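Local structure of Endonuclease/exonuclease/phosphatase (4RUW) at residues A66-A71 with E77-A82; R392-S397 with R403-T408. The protein is of unknown function but belongs to the endonuclease/exonuclease/phosphatase family, pairing a DNase I-like domain with an Ig-like domain and carrying a bound zinc ion. All coordinates share one frame; numbering follows the deposited sequence. Where two conformers were deposited one is given.

Contact 1 (A66-A71 with E77-A82); sequences AVAPDA and EPRIAA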
loop_
_atom_site.group_PDB
_atom_site.type_symbol
_atom_site.label_atom_id
_atom_site.label_comp_id
_atom_site.label_asym_id
_atom_site.label_seq_id
_atom_site.Cartn_x
_atom_site.Cartn_y
_atom_site.Cartn_z
ATOM N N ALA A 66 -14.313 10.396 10.377
ATOM C CA ALA A 66 -14.785 9.886 11.671
ATOM C C ALA A 66 -16.295 9.720 11.768
ATOM O O ALA A 66 -16.845 9.653 12.864
ATOM C CB ALA A 66 -14.248 10.724 12.842
ATOM N N VAL A 67 -16.954 9.608 10.622
ATOM C CA VAL A 67 -18.386 9.354 10.593
ATOM C C VAL A 67 -18.607 7.874 10.300
ATOM O O VAL A 67 -18.251 7.373 9.239
ATOM C CB VAL A 67 -19.097 10.237 9.559
ATOM C CG1 VAL A 67 -20.574 9.868 9.470
ATOM C CG2 VAL A 67 -18.921 11.711 9.929
ATOM N N ALA A 68 -19.182 7.173 11.265
ATOM C CA ALA A 68 -19.343 5.732 11.177
ATOM C C ALA A 68 -20.551 5.342 10.338
ATOM O O ALA A 68 -21.599 5.969 10.435
ATOM C CB ALA A 68 -19.499 5.164 12.569
ATOM N N PRO A 69 -20.417 4.280 9.530
ATOM C CA PRO A 69 -21.573 3.806 8.763
ATOM C C PRO A 69 -22.734 3.328 9.640
ATOM O O PRO A 69 -23.867 3.313 9.163
ATOM C CB PRO A 69 -20.999 2.647 7.932
ATOM C CG PRO A 69 -19.741 2.241 8.649
ATOM C CD PRO A 69 -19.197 3.521 9.207
ATOM N N ASP A 70 -22.468 2.952 10.888
ATOM C CA ASP A 70 -23.538 2.516 11.786
ATOM C C ASP A 70 -24.162 3.670 12.585
ATOM O O ASP A 70 -25.082 3.457 13.372
ATOM C CB ASP A 70 -23.047 1.401 12.724
ATOM C CG ASP A 70 -22.153 1.918 13.835
ATOM O OD1 ASP A 70 -21.604 3.019 13.673
ATOM O OD2 ASP A 70 -21.995 1.227 14.871
ATOM N N ALA A 71 -23.657 4.883 12.378
ATOM C CA ALA A 71 -24.168 6.071 13.068
ATOM C C ALA A 71 -23.983 7.312 12.192
ATOM O O ALA A 71 -23.176 8.189 12.506
ATOM C CB ALA A 71 -23.477 6.254 14.419
ATOM N N GLU A 77 -14.659 11.309 16.468
ATOM C CA GLU A 77 -13.229 11.090 16.610
ATOM C C GLU A 77 -12.839 10.116 17.740
ATOM O O GLU A 77 -11.877 9.369 17.587
ATOM C CB GLU A 77 -12.479 12.413 16.758
ATOM C CG GLU A 77 -12.517 13.304 15.521
ATOM C CD GLU A 77 -13.653 14.301 15.515
ATOM O OE1 GLU A 77 -14.576 14.162 16.341
ATOM O OE2 GLU A 77 -13.621 15.229 14.674
ATOM N N PRO A 78 -13.562 10.116 18.881
ATOM C CA PRO A 78 -13.140 9.173 19.933
ATOM C C PRO A 78 -13.184 7.711 19.516
ATOM O O PRO A 78 -12.369 6.915 19.953
ATOM C CB PRO A 78 -14.148 9.432 21.060
ATOM C CG PRO A 78 -14.490 10.864 20.894
ATOM C CD PRO A 78 -14.546 11.085 19.401
ATOM N N ARG A 79 -14.124 7.353 18.679
ATOM C CA ARG A 79 -14.249 5.997 18.222
ATOM C C ARG A 79 -13.034 5.620 17.338
ATOM O O ARG A 79 -12.486 4.582 17.460
ATOM C CB ARG A 79 -15.562 5.893 17.485
ATOM C CG ARG A 79 -16.117 4.549 17.444
ATOM C CD ARG A 79 -17.535 4.566 16.944
ATOM N NE ARG A 79 -17.863 3.228 16.557
ATOM C CZ ARG A 79 -18.943 2.879 15.910
ATOM N NH1 ARG A 79 -19.836 3.767 15.553
ATOM N NH2 ARG A 79 -19.136 1.644 15.610
ATOM N N ILE A 80 -12.613 6.534 16.479
ATOM C CA ILE A 80 -11.414 6.364 15.671
ATOM C C ILE A 80 -10.179 6.254 16.574
ATOM O O ILE A 80 -9.349 5.353 16.420
ATOM C CB ILE A 80 -11.255 7.552 14.685
ATOM C CG1 ILE A 80 -12.439 7.625 13.703
ATOM C CG2 ILE A 80 -9.910 7.495 13.957
ATOM C CD1 ILE A 80 -12.676 6.371 12.895
ATOM N N ALA A 81 -10.054 7.177 17.519
ATOM C CA ALA A 81 -8.902 7.191 18.404
ATOM C C ALA A 81 -8.794 5.917 19.233
ATOM O O ALA A 81 -7.702 5.429 19.481
ATOM C CB ALA A 81 -8.946 8.409 19.300
ATOM N N ALA A 82 -9.931 5.385 19.673
ATOM C CA ALA A 82 -9.913 4.180 20.502
ATOM C C ALA A 82 -9.359 2.984 19.725
ATOM O O ALA A 82 -8.654 2.148 20.282
ATOM C CB ALA A 82 -11.301 3.875 21.055
#
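The guanidinium of R79 presents its edge to the carboxylate of D70, whose CG lies in the guanidinium plane, while the methyl of A68 comes up obliquely, its CB 3.3 Å from R79 NH1. The grip is end-on and two-pronged, one nitrogen to each oxygen. R79 NH1 gives the shorter bond, 2.7 Å to D70 OD1, and uses the syn lone pair of that oxygen. R79 NH2 reaches D70 OD2 at 3.0 Å, but from above the carboxylate plane. This asymmetry agrees with the 47° between the two planes: the pair is twisted and not coplanar. R79 spans the gap because its CG is anti to the backbone N (chi1 -156°) and the chain runs extended to NE. Its NE has a second acid, D315, so two carboxylates bind the guanidinium.

Deeper in, the contact is apolar. A66 CB packs against I80 CG1 at 3.7 Å and also lies 3.7 Å from the backbone N of E77. The carboxylate of E77 is bonded outside the contact, OE2 accepting from Q110 NE2. The type I turn from A68 to A71, closed by A71 N to A68 O at 3.0 Å, brings D70 round to face R79. The whole is a loop folded back on the first turn of helix 77-87, in the connection following strand 55-62 of the DNase I-like domain.

Contact 2 (R392-S397 with R403-T408); sequences RTVTDS and RCTVET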
loop_
_atom_site.group_PDB
_atom_site.type_symbol
_atom_site.label_atom_id
_atom_site.label_comp_id
_atom_site.label_asym_id
_atom_site.label_seq_id
_atom_site.Cartn_x
_atom_site.Cartn_y
_atom_site.Cartn_z
ATOM N N ARG A 392 18.185 -21.897 -7.241
ATOM C CA ARG A 392 16.959 -22.051 -6.470
ATOM C C ARG A 392 15.790 -21.622 -7.333
ATOM O O ARG A 392 15.913 -20.702 -8.142
ATOM C CB ARG A 392 17.000 -21.230 -5.183
ATOM C CG ARG A 392 15.796 -21.471 -4.272
ATOM C CD ARG A 392 15.985 -20.859 -2.899
ATOM N NE ARG A 392 17.039 -21.529 -2.148
ATOM C CZ ARG A 392 16.829 -22.478 -1.241
ATOM N NH1 ARG A 392 15.594 -22.885 -0.972
ATOM N NH2 ARG A 392 17.856 -23.024 -0.602
ATOM N N THR A 393 14.666 -22.304 -7.152
ATOM C CA THR A 393 13.435 -22.045 -7.878
ATOM C C THR A 393 12.325 -21.780 -6.871
ATOM O O THR A 393 12.184 -22.523 -5.894
ATOM C CB THR A 393 13.069 -23.256 -8.749
ATOM O OG1 THR A 393 14.126 -23.499 -9.684
ATOM C CG2 THR A 393 11.775 -23.012 -9.502
ATOM N N VAL A 394 11.565 -20.705 -7.080
ATOM C CA VAL A 394 10.442 -20.378 -6.214
ATOM C C VAL A 394 9.238 -20.095 -7.101
ATOM O O VAL A 394 9.336 -19.331 -8.066
ATOM C CB VAL A 394 10.760 -19.171 -5.308
ATOM C CG1 VAL A 394 9.558 -18.793 -4.459
ATOM C CG2 VAL A 394 11.967 -19.477 -4.419
ATOM N N THR A 395 8.110 -20.722 -6.784
ATOM C CA THR A 395 6.937 -20.657 -7.644
ATOM C C THR A 395 5.719 -20.160 -6.871
ATOM O O THR A 395 5.540 -20.494 -5.698
ATOM C CB THR A 395 6.636 -22.042 -8.258
ATOM O OG1 THR A 395 7.800 -22.519 -8.941
ATOM C CG2 THR A 395 5.471 -21.978 -9.245
ATOM N N ASP A 396 4.889 -19.353 -7.528
ATOM C CA ASP A 396 3.609 -18.950 -6.965
ATOM C C ASP A 396 2.477 -19.350 -7.902
ATOM O O ASP A 396 2.498 -19.024 -9.090
ATOM C CB ASP A 396 3.583 -17.441 -6.735
ATOM C CG ASP A 396 2.437 -17.008 -5.844
ATOM O OD1 ASP A 396 2.190 -17.675 -4.826
ATOM O OD2 ASP A 396 1.775 -16.002 -6.151
ATOM N N SER A 397 1.490 -20.064 -7.372
ATOM C CA SER A 397 0.307 -20.393 -8.156
ATOM C C SER A 397 -0.925 -19.797 -7.481
ATOM O O SER A 397 -0.803 -18.907 -6.646
ATOM C CB SER A 397 0.173 -21.903 -8.340
ATOM O OG SER A 397 0.179 -22.564 -7.096
ATOM N N ARG A 403 -1.894 -15.521 -0.920
ATOM C CA ARG A 403 -0.614 -15.029 -0.443
ATOM C C ARG A 403 0.504 -15.340 -1.438
ATOM O O ARG A 403 0.500 -16.400 -2.060
ATOM C CB ARG A 403 -0.339 -15.718 0.895
ATOM C CG ARG A 403 0.912 -15.304 1.623
ATOM C CD ARG A 403 0.979 -16.027 2.950
ATOM N NE ARG A 403 2.228 -15.730 3.640
ATOM C CZ ARG A 403 2.568 -16.221 4.824
ATOM N NH1 ARG A 403 1.751 -17.051 5.456
ATOM N NH2 ARG A 403 3.729 -15.887 5.367
ATOM N N CYS A 404 1.455 -14.406 -1.570
ATOM C CA CYS A 404 2.677 -14.589 -2.370
ATOM C C CYS A 404 3.563 -15.691 -1.788
ATOM O O CYS A 404 3.389 -16.103 -0.639
ATOM C CB CYS A 404 3.513 -13.297 -2.416
ATOM S SG CYS A 404 2.923 -11.920 -3.449
ATOM N N THR A 405 4.531 -16.152 -2.573
ATOM C CA THR A 405 5.485 -17.129 -2.079
ATOM C C THR A 405 6.827 -16.473 -1.813
ATOM O O THR A 405 7.495 -16.006 -2.748
ATOM C CB THR A 405 5.665 -18.267 -3.089
ATOM O OG1 THR A 405 4.379 -18.812 -3.416
ATOM C CG2 THR A 405 6.541 -19.363 -2.520
ATOM N N VAL A 406 7.216 -16.438 -0.538
ATOM C CA VAL A 406 8.441 -15.771 -0.117
ATOM C C VAL A 406 9.366 -16.775 0.561
ATOM O O VAL A 406 8.979 -17.431 1.531
ATOM C CB VAL A 406 8.151 -14.618 0.859
ATOM C CG1 VAL A 406 9.420 -13.826 1.136
ATOM C CG2 VAL A 406 7.074 -13.703 0.300
ATOM N N GLU A 407 10.575 -16.922 0.028
ATOM C CA GLU A 407 11.584 -17.804 0.610
ATOM C C GLU A 407 12.810 -17.001 0.970
ATOM O O GLU A 407 13.196 -16.093 0.237
ATOM C CB GLU A 407 12.003 -18.907 -0.364
ATOM C CG GLU A 407 10.964 -19.986 -0.571
ATOM C CD GLU A 407 11.528 -21.205 -1.279
ATOM O OE1 GLU A 407 10.725 -22.002 -1.800
ATOM O OE2 GLU A 407 12.772 -21.363 -1.316
ATOM N N THR A 408 13.424 -17.357 2.090
ATOM C CA THR A 408 14.624 -16.707 2.571
ATOM C C THR A 408 15.630 -17.797 2.908
ATOM O O THR A 408 15.278 -18.794 3.531
ATOM C CB THR A 408 14.312 -15.893 3.838
ATOM O OG1 THR A 408 13.334 -14.896 3.530
ATOM C CG2 THR A 408 15.554 -15.227 4.373
#
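T405 OG1 meets two acceptors of the opposite strand, D396 OD1 at 2.8 Å and the backbone T395 O at 3.1 Å, both within hydrogen-bonding reach. A chi1 of -53° sets T405 OG1 anti to the carbonyl carbon and CG2 anti to the backbone N, where T405 CG2 meets V394 CG1 at 3.6 Å. The other carboxylate oxygen of D396 is satisfied elsewhere, OD2 accepting from the backbone N of K367. D396 OD1 also lies 3.5 Å from R403 O, but both are acceptors and no bond joins them.

At the far end R392 NH1 donates to E407 OE2 at 3.2 Å, with an N-H...O angle of 148°. The carboxylate oxygen is approached nearly along its C-O direction; the two planes stand 75° apart, and NH1 alone makes the bond, tilted from the guanidinium plane. R392 also makes a cation-pi contact with W409. Between the polar ends V394 CG2 lies 3.6 Å from E407 CD.

No backbone hydrogen bond joins the two strands, whose short axes approach to 7.1 Å at the closest: T405 pairs with V365, and V394 with A381, in two different sheets of the Ig-like domain. The chemistry therefore implies that side chains bridge these edge strands, with T395 O as the one backbone partner: a buried carboxylate and a hydroxyl at one end, a valine between, and a charge pair at the more exposed end.

Contact 1 lies in the DNase I-like part and contact 2 in the Ig-like part, on opposite sides of the chain's centre, with their centres about 39 Å apart and no touch between them. Contact 1 is the more buried, yet its salt bridge reaches an exposed aspartate; contact 2 is partly buried, with its aspartate inside and its arginine-glutamate pair toward the surface. The elements differ too: a loop against a helix start in 66-71 with 77-82, two strands of separate sheets in 392-397 with 403-408. Both use an arginine-carboxylate pair, two-pronged in the first and single-pronged in the second, where a threonine hydroxyl adds further polar contacts.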